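Local coordinates for protein genome packaging NTPase B204 (Sulfolobus turreted icosahedral virus 2, PDB 4KFU) that probably hydrolyses ATP as a P-loop ATPase of the FtsK-HerA superfamily to power the packaging of viral DNA into the capsid, at residues L153-Y158 and Y186-Y191; F157-P162 and E178-L183. One frame throughout, in Å; residues are numbered along the deposited sequence.

Interaction 1: residues L153-Y158 and Y186-Y191. With ACP (phosphomethylphosphonic acid adenylate ester), chain E.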
ATOM      1  N   LEU A 153      -0.072   3.150   9.801  1.00 20.28           N
ATOM      2  CA  LEU A 153       1.382   3.203   9.688  1.00 18.10           C
ATOM      3  C   LEU A 153       1.759   3.917   8.404  1.00 19.08           C
ATOM      4  O   LEU A 153       1.224   3.618   7.334  1.00 18.81           O
ATOM      5  CB  LEU A 153       1.975   1.796   9.657  1.00 20.97           C
ATOM      6  CG  LEU A 153       1.984   0.999  10.964  1.00 30.27           C
ATOM      7  CD1 LEU A 153       2.731  -0.312  10.781  1.00 28.51           C
ATOM      8  CD2 LEU A 153       2.611   1.806  12.094  1.00 26.06           C
ATOM      9  N   ILE A 154       2.680   4.866   8.496  1.00 18.87           N
ATOM     10  CA  ILE A 154       3.190   5.524   7.295  1.00 14.11           C
ATOM     11  C   ILE A 154       4.703   5.359   7.263  1.00 20.68           C
ATOM     12  O   ILE A 154       5.402   5.737   8.212  1.00 19.41           O
ATOM     13  CB  ILE A 154       2.807   7.015   7.233  1.00 16.79           C
ATOM     14  CG1 ILE A 154       1.291   7.185   7.379  1.00 19.32           C
ATOM     15  CG2 ILE A 154       3.266   7.629   5.933  1.00 18.57           C
ATOM     16  CD1 ILE A 154       0.857   8.650   7.591  1.00 17.37           C
ATOM     17  N   ILE A 155       5.199   4.780   6.173  1.00 16.42           N
ATOM     18  CA  ILE A 155       6.627   4.531   6.022  1.00 16.85           C
ATOM     19  C   ILE A 155       7.188   5.466   4.956  1.00 17.03           C
ATOM     20  O   ILE A 155       6.611   5.596   3.874  1.00 16.18           O
ATOM     21  CB  ILE A 155       6.905   3.050   5.667  1.00 20.31           C
ATOM     22  CG1 ILE A 155       6.524   2.150   6.851  1.00 24.98           C
ATOM     23  CG2 ILE A 155       8.362   2.852   5.267  1.00 17.71           C
ATOM     24  CD1 ILE A 155       6.757   0.680   6.629  1.00 25.33           C
ATOM     25  N   MET A 156       8.296   6.141   5.270  1.00 19.01           N
ATOM     26  CA  MET A 156       8.868   7.116   4.343  1.00 18.23           C
ATOM     27  C   MET A 156      10.367   6.929   4.146  1.00 17.82           C
ATOM     28  O   MET A 156      11.103   6.693   5.115  1.00 17.05           O
ATOM     29  CB  MET A 156       8.582   8.542   4.843  1.00 19.84           C
ATOM     30  CG  MET A 156       7.114   8.930   4.737  1.00 23.47           C
ATOM     31  SD  MET A 156       6.688  10.386   5.713  1.00 29.29           S
ATOM     32  CE  MET A 156       6.675   9.708   7.340  1.00 18.50           C
ATOM     33  N   PHE A 157      10.811   7.025   2.892  1.00 13.90           N
ATOM     34  CA  PHE A 157      12.251   7.028   2.575  1.00 16.10           C
ATOM     35  C   PHE A 157      12.707   8.473   2.377  1.00 15.57           C
ATOM     36  O   PHE A 157      11.902   9.396   2.458  1.00 17.96           O
ATOM     37  CB  PHE A 157      12.544   6.198   1.319  1.00 16.78           C
ATOM     38  CG  PHE A 157      12.304   4.716   1.503  1.00 21.09           C
ATOM     39  CD1 PHE A 157      13.365   3.843   1.703  1.00 17.75           C
ATOM     40  CD2 PHE A 157      11.013   4.200   1.505  1.00 19.59           C
ATOM     41  CE1 PHE A 157      13.150   2.462   1.884  1.00 17.85           C
ATOM     42  CE2 PHE A 157      10.786   2.810   1.682  1.00 18.92           C
ATOM     43  CZ  PHE A 157      11.861   1.952   1.880  1.00 18.89           C
ATOM     44  N   TYR A 158      13.990   8.657   2.091  1.00 16.33           N
ATOM     45  CA  TYR A 158      14.592   9.982   2.003  1.00 17.51           C
ATOM     46  C   TYR A 158      13.844  10.969   1.106  1.00 17.20           C
ATOM     47  O   TYR A 158      13.480  10.640  -0.025  1.00 16.02           O
ATOM     48  CB  TYR A 158      16.053   9.872   1.515  1.00 15.07           C
ATOM     49  CG  TYR A 158      16.598  11.191   1.013  1.00 19.01           C
ATOM     50  CD1 TYR A 158      17.126  12.131   1.902  1.00 19.05           C
ATOM     51  CD2 TYR A 158      16.579  11.510  -0.344  1.00 19.07           C
ATOM     52  CE1 TYR A 158      17.611  13.362   1.452  1.00 18.14           C
ATOM     53  CE2 TYR A 158      17.070  12.743  -0.808  1.00 16.22           C
ATOM     54  CZ  TYR A 158      17.582  13.655   0.094  1.00 20.45           C
ATOM     55  OH  TYR A 158      18.055  14.875  -0.362  1.00 19.29           O
ATOM     56  N   TYR A 186      18.148   3.237   1.521  1.00 19.47           N
ATOM     57  CA  TYR A 186      17.387   2.080   2.006  1.00 20.91           C
ATOM     58  C   TYR A 186      16.982   2.150   3.481  1.00 19.47           C
ATOM     59  O   TYR A 186      16.278   1.257   3.963  1.00 18.25           O
ATOM     60  CB  TYR A 186      18.124   0.774   1.720  1.00 23.12           C
ATOM     61  CG  TYR A 186      18.576   0.637   0.291  1.00 24.25           C
ATOM     62  CD1 TYR A 186      17.735   0.969  -0.764  1.00 25.04           C
ATOM     63  CD2 TYR A 186      19.852   0.186  -0.005  1.00 27.68           C
ATOM     64  CE1 TYR A 186      18.156   0.847  -2.085  1.00 21.51           C
ATOM     65  CE2 TYR A 186      20.279   0.054  -1.325  1.00 26.63           C
ATOM     66  CZ  TYR A 186      19.422   0.386  -2.355  1.00 27.58           C
ATOM     67  OH  TYR A 186      19.829   0.268  -3.663  1.00 24.57           O
ATOM     68  N   HIS A 187      17.391   3.213   4.182  1.00 15.55           N
ATOM     69  CA  HIS A 187      16.887   3.466   5.530  1.00 17.31           C
ATOM     70  C   HIS A 187      15.482   4.033   5.399  1.00 17.99           C
ATOM     71  O   HIS A 187      15.170   4.710   4.420  1.00 17.89           O
ATOM     72  CB  HIS A 187      17.769   4.480   6.277  1.00 20.08           C
ATOM     73  CG  HIS A 187      19.120   3.953   6.652  1.00 20.35           C
ATOM     74  ND1 HIS A 187      20.036   3.515   5.719  1.00 22.48           N
ATOM     75  CD2 HIS A 187      19.708   3.799   7.860  1.00 19.46           C
ATOM     76  CE1 HIS A 187      21.133   3.110   6.338  1.00 18.80           C
ATOM     77  NE2 HIS A 187      20.953   3.278   7.646  1.00 19.88           N
ATOM     78  N   PHE A 188      14.622   3.761   6.372  1.00 19.98           N
ATOM     79  CA  PHE A 188      13.275   4.333   6.336  1.00 21.18           C
ATOM     80  C   PHE A 188      12.741   4.742   7.703  1.00 18.12           C
ATOM     81  O   PHE A 188      13.139   4.207   8.742  1.00 18.68           O
ATOM     82  CB  PHE A 188      12.285   3.396   5.621  1.00 17.69           C
ATOM     83  CG  PHE A 188      12.240   1.991   6.176  1.00 17.71           C
ATOM     84  CD1 PHE A 188      13.179   1.038   5.793  1.00 23.03           C
ATOM     85  CD2 PHE A 188      11.222   1.608   7.046  1.00 18.86           C
ATOM     86  CE1 PHE A 188      13.121  -0.269   6.299  1.00 22.77           C
ATOM     87  CE2 PHE A 188      11.152   0.306   7.547  1.00 18.83           C
ATOM     88  CZ  PHE A 188      12.096  -0.636   7.174  1.00 14.36           C
ATOM     89  N   LEU A 189      11.818   5.692   7.680  1.00 20.75           N
ATOM     90  CA  LEU A 189      11.142   6.155   8.882  1.00 24.15           C
ATOM     91  C   LEU A 189       9.752   5.513   8.977  1.00 22.53           C
ATOM     92  O   LEU A 189       9.013   5.448   7.999  1.00 21.11           O
ATOM     93  CB  LEU A 189      11.030   7.687   8.825  1.00 21.58           C
ATOM     94  CG  LEU A 189      10.392   8.498   9.937  1.00 31.36           C
ATOM     95  CD1 LEU A 189      11.022   9.874   9.931  1.00 27.80           C
ATOM     96  CD2 LEU A 189       8.891   8.627   9.755  1.00 26.11           C
ATOM     97  N   ILE A 190       9.406   5.038  10.163  1.00 18.92           N
ATOM     98  CA  ILE A 190       8.098   4.453  10.396  1.00 22.98           C
ATOM     99  C   ILE A 190       7.340   5.326  11.381  1.00 22.34           C
ATOM    100  O   ILE A 190       7.733   5.426  12.542  1.00 24.53           O
ATOM    101  CB  ILE A 190       8.224   3.052  11.011  1.00 24.24           C
ATOM    102  CG1 ILE A 190       9.056   2.145  10.105  1.00 22.84           C
ATOM    103  CG2 ILE A 190       6.844   2.463  11.279  1.00 20.82           C
ATOM    104  CD1 ILE A 190       9.508   0.864  10.791  1.00 27.48           C
ATOM    105  N   TYR A 191       6.269   5.959  10.909  1.00 21.73           N
ATOM    106  CA  TYR A 191       5.390   6.751  11.758  1.00 22.05           C
ATOM    107  C   TYR A 191       4.134   5.969  12.095  1.00 25.68           C
ATOM    108  O   TYR A 191       3.393   5.543  11.199  1.00 19.68           O
ATOM    109  CB  TYR A 191       4.992   8.057  11.065  1.00 19.04           C
ATOM    110  CG  TYR A 191       4.119   8.960  11.908  1.00 23.30           C
ATOM    111  CD1 TYR A 191       4.621   9.592  13.042  1.00 25.38           C
ATOM    112  CD2 TYR A 191       2.799   9.192  11.564  1.00 21.23           C
ATOM    113  CE1 TYR A 191       3.814  10.430  13.819  1.00 29.35           C
ATOM    114  CE2 TYR A 191       1.988  10.021  12.325  1.00 25.44           C
ATOM    115  CZ  TYR A 191       2.502  10.638  13.451  1.00 27.90           C
ATOM    116  OH  TYR A 191       1.693  11.463  14.206  1.00 28.70           O
TER
HETATM  117  PG  ACP E 301      10.024   1.331  -9.028  1.00 41.19           P
HETATM  118  O1G ACP E 301       9.653   2.885  -9.165  1.00 35.10           O
HETATM  119  O2G ACP E 301       8.745   0.568  -8.433  1.00 34.90           O
HETATM  120  O3G ACP E 301      10.394   0.782 -10.359  1.00 41.84           O
HETATM  121  PB  ACP E 301      10.986   1.145  -6.170  1.00 29.20           P
HETATM  122  O1B ACP E 301       9.718   0.208  -5.861  1.00 27.79           O
HETATM  123  O2B ACP E 301      10.770   2.531  -5.719  1.00 31.47           O
HETATM  124  C3B ACP E 301      11.448   1.143  -7.924  1.00 31.54           C
HETATM  125  PA  ACP E 301      12.556  -1.045  -5.284  1.00 30.37           P
HETATM  126  O1A ACP E 301      12.079  -1.694  -6.562  1.00 33.53           O
HETATM  127  O2A ACP E 301      12.035  -1.505  -3.938  1.00 27.52           O
HETATM  128  O3A ACP E 301      12.255   0.543  -5.358  1.00 28.35           O
HETATM  129  O5' ACP E 301      14.157  -1.179  -5.195  1.00 25.79           O
HETATM  130  C5' ACP E 301      15.051  -0.785  -6.233  1.00 32.35           C
HETATM  131  C4' ACP E 301      16.380  -1.520  -6.018  1.00 30.16           C
HETATM  132  O4' ACP E 301      17.057  -1.138  -4.813  1.00 32.51           O
HETATM  133  C3' ACP E 301      16.169  -3.024  -5.927  1.00 34.27           C
HETATM  134  O3' ACP E 301      16.549  -3.643  -7.162  1.00 46.45           O
HETATM  135  C2' ACP E 301      17.097  -3.507  -4.838  1.00 34.15           C
HETATM  136  O2' ACP E 301      18.136  -4.229  -5.487  1.00 35.44           O
HETATM  137  C1' ACP E 301      17.672  -2.265  -4.172  1.00 28.71           C
HETATM  138  N9  ACP E 301      17.281  -2.319  -2.739  1.00 27.83           N
HETATM  139  C8  ACP E 301      16.124  -1.860  -2.224  1.00 28.97           C
HETATM  140  N7  ACP E 301      16.069  -2.062  -0.879  1.00 26.86           N
HETATM  141  C5  ACP E 301      17.208  -2.678  -0.517  1.00 27.87           C
HETATM  142  C6  ACP E 301      17.796  -3.176   0.748  1.00 27.38           C
HETATM  143  N6  ACP E 301      17.149  -3.079   1.931  1.00 23.00           N
HETATM  144  N1  ACP E 301      19.015  -3.758   0.681  1.00 33.55           N
HETATM  145  C2  ACP E 301      19.682  -3.876  -0.485  1.00 32.90           C
HETATM  146  N3  ACP E 301      19.211  -3.443  -1.668  1.00 31.80           N
HETATM  147  C4  ACP E 301      17.999  -2.843  -1.748  1.00 27.57           C
HETATM  148  O   HOH W   1      15.981   6.472   2.496  1.00 18.92           O
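F188 CB sits like a knob over the centre of the F157 ring, 3.9 Å from its centroid and 10° off the ring normal. The two ring planes lie obliquely to each other. F188 CG lies between its own backbone N and carbonyl carbon (chi1 54°). This sends the ring out from the sheet face beside I155, whose CG2 meets F188 CD2 at 3.6 Å. I190 is the next neighbour of I155 on this face, side by side with it, and their CG1 atoms touch at 4.1 Å. Residues L20 and F25 of helix 17-31 pack on I155, and L20 also reaches F188. The other face carries I154, M156, L189 and Y191. The M156 chain bends at chi3 (-75°) and brings CE against L189 CD2, a tight fit at 3.5 Å. I154 CD1 comes to the edge of the Y191 ring. Between the strands, I154 pairs with Y191 and M156 with L189, each by two nearly straight backbone bonds. Beyond the strands, a water joins Y158 N to H187 O. Y186 lays one ring face over the adenine of the bound AMPPCP, with CE1 3.3 Å from N9. The pair marks where the parallel sheet of the P-loop ATPase core passes into antiparallel strands: strand 153-156 also bonds to strand 6-10, which leads into the Walker A loop, and strand 197-201 lies outermost.

Interaction 2: residues F157-P162 and E178-L183. With ACP (phosphomethylphosphonic acid adenylate ester), chain F.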
ATOM      1  N   PHE A 157      10.811   7.025   2.892  1.00 13.90           N
ATOM      2  CA  PHE A 157      12.251   7.028   2.575  1.00 16.10           C
ATOM      3  C   PHE A 157      12.707   8.473   2.377  1.00 15.57           C
ATOM      4  O   PHE A 157      11.902   9.396   2.458  1.00 17.96           O
ATOM      5  CB  PHE A 157      12.544   6.198   1.319  1.00 16.78           C
ATOM      6  CG  PHE A 157      12.304   4.716   1.503  1.00 21.09           C
ATOM      7  CD1 PHE A 157      13.365   3.843   1.703  1.00 17.75           C
ATOM      8  CD2 PHE A 157      11.013   4.200   1.505  1.00 19.59           C
ATOM      9  CE1 PHE A 157      13.150   2.462   1.884  1.00 17.85           C
ATOM     10  CE2 PHE A 157      10.786   2.810   1.682  1.00 18.92           C
ATOM     11  CZ  PHE A 157      11.861   1.952   1.880  1.00 18.89           C
ATOM     12  N   TYR A 158      13.990   8.657   2.091  1.00 16.33           N
ATOM     13  CA  TYR A 158      14.592   9.982   2.003  1.00 17.51           C
ATOM     14  C   TYR A 158      13.844  10.969   1.106  1.00 17.20           C
ATOM     15  O   TYR A 158      13.480  10.640  -0.025  1.00 16.02           O
ATOM     16  CB  TYR A 158      16.053   9.872   1.515  1.00 15.07           C
ATOM     17  CG  TYR A 158      16.598  11.191   1.013  1.00 19.01           C
ATOM     18  CD1 TYR A 158      17.126  12.131   1.902  1.00 19.05           C
ATOM     19  CD2 TYR A 158      16.579  11.510  -0.344  1.00 19.07           C
ATOM     20  CE1 TYR A 158      17.611  13.362   1.452  1.00 18.14           C
ATOM     21  CE2 TYR A 158      17.070  12.743  -0.808  1.00 16.22           C
ATOM     22  CZ  TYR A 158      17.582  13.655   0.094  1.00 20.45           C
ATOM     23  OH  TYR A 158      18.055  14.875  -0.362  1.00 19.29           O
ATOM     24  N   THR A 159      13.635  12.183   1.607  1.00 14.16           N
ATOM     25  CA  THR A 159      13.324  13.308   0.735  1.00 14.06           C
ATOM     26  C   THR A 159      13.680  14.649   1.367  1.00 16.30           C
ATOM     27  O   THR A 159      13.634  14.796   2.587  1.00 16.88           O
ATOM     28  CB  THR A 159      11.836  13.324   0.305  1.00 15.36           C
ATOM     29  OG1 THR A 159      11.647  14.370  -0.654  1.00 18.89           O
ATOM     30  CG2 THR A 159      10.924  13.562   1.507  1.00 18.01           C
ATOM     31  N   ARG A 160      14.055  15.613   0.532  1.00 17.92           N
ATOM     32  CA  ARG A 160      14.181  17.009   0.970  1.00 16.27           C
ATOM     33  C   ARG A 160      13.417  17.935   0.043  1.00 19.16           C
ATOM     34  O   ARG A 160      13.625  19.143   0.060  1.00 19.77           O
ATOM     35  CB  ARG A 160      15.651  17.438   1.056  1.00 18.01           C
ATOM     36  CG  ARG A 160      16.397  16.757   2.174  1.00 21.31           C
ATOM     37  CD  ARG A 160      17.805  17.276   2.315  1.00 22.63           C
ATOM     38  NE  ARG A 160      18.495  16.545   3.369  1.00 28.61           N
ATOM     39  CZ  ARG A 160      19.596  16.967   3.978  1.00 32.89           C
ATOM     40  NH1 ARG A 160      20.137  18.130   3.640  1.00 35.65           N
ATOM     41  NH2 ARG A 160      20.154  16.221   4.920  1.00 33.78           N
ATOM     42  N   GLU A 161      12.516  17.371  -0.761  1.00 21.16           N
ATOM     43  CA  GLU A 161      11.715  18.194  -1.668  1.00 22.03           C
ATOM     44  C   GLU A 161      10.704  19.025  -0.863  1.00 21.74           C
ATOM     45  O   GLU A 161       9.892  18.468  -0.129  1.00 23.57           O
ATOM     46  CB  GLU A 161      11.027  17.308  -2.707  1.00 22.73           C
ATOM     47  CG  GLU A 161      10.577  18.041  -3.960  1.00 29.53           C
ATOM     48  CD  GLU A 161       9.252  18.762  -3.779  1.00 33.11           C
ATOM     49  OE1 GLU A 161       8.405  18.267  -3.002  1.00 35.37           O
ATOM     50  OE2 GLU A 161       9.057  19.831  -4.405  1.00 35.81           O
ATOM     51  N   PRO A 162      10.769  20.367  -0.986  1.00 21.03           N
ATOM     52  CA  PRO A 162      10.020  21.296  -0.127  1.00 24.03           C
ATOM     53  C   PRO A 162       8.512  21.054  -0.104  1.00 20.60           C
ATOM     54  O   PRO A 162       7.927  21.115   0.975  1.00 22.32           O
ATOM     55  CB  PRO A 162      10.333  22.672  -0.736  1.00 29.04           C
ATOM     56  CG  PRO A 162      11.650  22.494  -1.389  1.00 27.22           C
ATOM     57  CD  PRO A 162      11.651  21.083  -1.929  1.00 23.85           C
ATOM     58  N   GLU A 178      11.082  16.561   9.600  1.00 22.45           N
ATOM     59  CA  GLU A 178      12.486  16.866   9.883  1.00 22.71           C
ATOM     60  C   GLU A 178      13.372  15.632   9.714  1.00 22.85           C
ATOM     61  O   GLU A 178      14.473  15.732   9.175  1.00 24.52           O
ATOM     62  CB  GLU A 178      12.657  17.441  11.291  1.00 29.22           C
ATOM     63  CG  GLU A 178      13.885  18.331  11.417  1.00 32.73           C
ATOM     64  CD  GLU A 178      13.881  19.454  10.386  1.00 43.01           C
ATOM     65  OE1 GLU A 178      12.837  20.138  10.248  1.00 48.59           O
ATOM     66  OE2 GLU A 178      14.912  19.646   9.698  1.00 45.37           O
ATOM     67  N   LYS A 179      12.890  14.476  10.163  1.00 19.32           N
ATOM     68  CA  LYS A 179      13.722  13.279  10.203  1.00 20.20           C
ATOM     69  C   LYS A 179      13.897  12.592   8.839  1.00 22.35           C
ATOM     70  O   LYS A 179      14.871  11.871   8.613  1.00 21.99           O
ATOM     71  CB  LYS A 179      13.192  12.292  11.247  1.00 26.79           C
ATOM     72  CG  LYS A 179      13.222  12.811  12.709  1.00 29.36           C
ATOM     73  CD  LYS A 179      14.626  13.171  13.162  1.00 36.13           C
ATOM     74  CE  LYS A 179      14.688  13.572  14.655  1.00 43.10           C
ATOM     75  NZ  LYS A 179      14.681  15.055  14.883  1.00 44.83           N
ATOM     76  N   VAL A 180      12.963  12.828   7.923  1.00 18.89           N
ATOM     77  CA  VAL A 180      13.027  12.204   6.599  1.00 20.15           C
ATOM     78  C   VAL A 180      14.203  12.754   5.776  1.00 21.62           C
ATOM     79  O   VAL A 180      14.721  12.076   4.860  1.00 16.57           O
ATOM     80  CB  VAL A 180      11.674  12.368   5.851  1.00 20.66           C
ATOM     81  CG1 VAL A 180      11.521  13.782   5.289  1.00 17.44           C
ATOM     82  CG2 VAL A 180      11.551  11.354   4.750  1.00 25.18           C
ATOM     83  N   LYS A 181      14.654  13.958   6.144  1.00 18.81           N
ATOM     84  CA  LYS A 181      15.666  14.689   5.380  1.00 20.18           C
ATOM     85  C   LYS A 181      17.057  14.072   5.467  1.00 19.88           C
ATOM     86  O   LYS A 181      17.902  14.300   4.601  1.00 19.92           O
ATOM     87  CB  LYS A 181      15.751  16.150   5.859  1.00 24.23           C
ATOM     88  CG  LYS A 181      14.450  16.926   5.741  1.00 23.01           C
ATOM     89  CD  LYS A 181      14.627  18.373   6.202  1.00 31.23           C
ATOM     90  CE  LYS A 181      15.494  19.153   5.225  1.00 34.77           C
ATOM     91  NZ  LYS A 181      15.540  20.618   5.534  1.00 48.67           N
ATOM     92  N   THR A 182      17.296  13.284   6.507  1.00 19.06           N
ATOM     93  CA  THR A 182      18.636  12.758   6.746  1.00 19.97           C
ATOM     94  C   THR A 182      18.758  11.242   6.571  1.00 24.74           C
ATOM     95  O   THR A 182      19.799  10.649   6.883  1.00 17.65           O
ATOM     96  CB  THR A 182      19.137  13.179   8.147  1.00 27.14           C
ATOM     97  OG1 THR A 182      18.161  12.808   9.127  1.00 25.77           O
ATOM     98  CG2 THR A 182      19.358  14.698   8.198  1.00 31.15           C
ATOM     99  N   LEU A 183      17.711  10.606   6.055  1.00 18.25           N
ATOM    100  CA  LEU A 183      17.754   9.149   5.880  1.00 20.06           C
ATOM    101  C   LEU A 183      18.763   8.742   4.812  1.00 19.81           C
ATOM    102  O   LEU A 183      18.784   9.311   3.710  1.00 17.91           O
ATOM    103  CB  LEU A 183      16.380   8.625   5.472  1.00 16.62           C
ATOM    104  CG  LEU A 183      15.231   8.856   6.447  1.00 20.13           C
ATOM    105  CD1 LEU A 183      13.899   8.615   5.736  1.00 19.08           C
ATOM    106  CD2 LEU A 183      15.394   7.934   7.650  1.00 21.87           C
TER
HETATM  107  PA  ACP F 302      27.292   9.768   2.913  1.00 57.40           P
HETATM  108  O1A ACP F 302      26.187  10.450   3.686  1.00 54.36           O
HETATM  109  O2A ACP F 302      28.658  10.420   2.848  1.00 62.07           O
HETATM  110  O3A ACP F 302      27.476   8.259   3.463  1.00 53.12           O
HETATM  111  O5' ACP F 302      26.763   9.537   1.406  1.00 46.98           O
HETATM  112  C5' ACP F 302      27.635   9.097   0.361  1.00 39.84           C
HETATM  113  C4' ACP F 302      26.796   8.877  -0.887  1.00 34.33           C
HETATM  114  O4' ACP F 302      25.545   8.251  -0.539  1.00 34.69           O
HETATM  115  C3' ACP F 302      26.449  10.198  -1.562  1.00 31.30           C
HETATM  116  O3' ACP F 302      26.683  10.070  -2.969  1.00 34.31           O
HETATM  117  C2' ACP F 302      24.958  10.346  -1.386  1.00 29.62           C
HETATM  118  O2' ACP F 302      24.396  10.983  -2.531  1.00 32.78           O
HETATM  119  C1' ACP F 302      24.490   8.906  -1.247  1.00 28.93           C
HETATM  120  N9  ACP F 302      23.223   8.868  -0.488  1.00 27.80           N
HETATM  121  C8  ACP F 302      23.012   9.455   0.708  1.00 30.88           C
HETATM  122  N7  ACP F 302      21.740   9.253   1.131  1.00 27.22           N
HETATM  123  C5  ACP F 302      21.118   8.530   0.180  1.00 27.06           C
HETATM  124  C6  ACP F 302      19.766   7.969  -0.007  1.00 23.64           C
HETATM  125  N6  ACP F 302      18.818   8.165   0.944  1.00 22.53           N
HETATM  126  N1  ACP F 302      19.521   7.271  -1.147  1.00 29.35           N
HETATM  127  C2  ACP F 302      20.468   7.084  -2.092  1.00 26.47           C
HETATM  128  N3  ACP F 302      21.724   7.564  -1.981  1.00 27.59           N
HETATM  129  C4  ACP F 302      22.096   8.283  -0.891  1.00 28.07           C
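The two segments lie with Y158 opposite L183 and R160 opposite K181, and the one backbone hydrogen bond between them, T159 N to V180 O, is weak at 3.4 Å. R160 makes the main polar link. Its chain runs extended from CG to NE and crosses the K181 side chain at about a right angle. NE and NH2 both bond side-on to K181 O, NE at 2.6 Å. The oxygen lies in the guanidinium plane, but both nitrogens come from one face of the carbonyl plane. This pair of hydrogen bonds to one oxygen fixes the turn of the guanidinium group, and NH2 also hydrogen-bonds a citrate, probably from the crystallisation liquor. The same K181 O meets the edge of the Y158 ring, 3.3 Å from CE1. T159 OG1 accepts from E161 N, an ST turn that leads into the N-cap of helix 162-171. It also hydrogen-bonds E164 OE1, while E161 OE1 caps E164 N. Here the loop after strand 153-156 meets the turn after helix 174-179. T159 CG2 packs obliquely on V180 CG1 at 3.8 Å, and V180 continues onto L165 and I168 of helix 162-171. L183 CD1 reaches F157 C at 3.6 Å. A second AMPPCP binds here: its N6 donates to L183 O at 3.0 Å and lies 3.3 Å from Y158 CB.

In the fold
From the N terminus, the chain first lays down strand 6-10, the Walker A loop and helix 17-31. It later returns beside strand 6-10 as strand 153-156, where both contacts begin. Interaction 2 closes the shorter loop: helices 162-171 and 174-179 leave and come back to F157-P162. Interaction 1 closes the longer one, when the chain runs on through Y186 into strand 188-192. Interaction 2 is thus nested inside interaction 1, and the two share F157 and Y158. They also touch, as L183 CD1 packs on M156 O and L189 CD1 on K179 CB. Together they tie the helical pair to the antiparallel end of the sheet; one nucleotide meets Y186 and the other meets Y158 and L183.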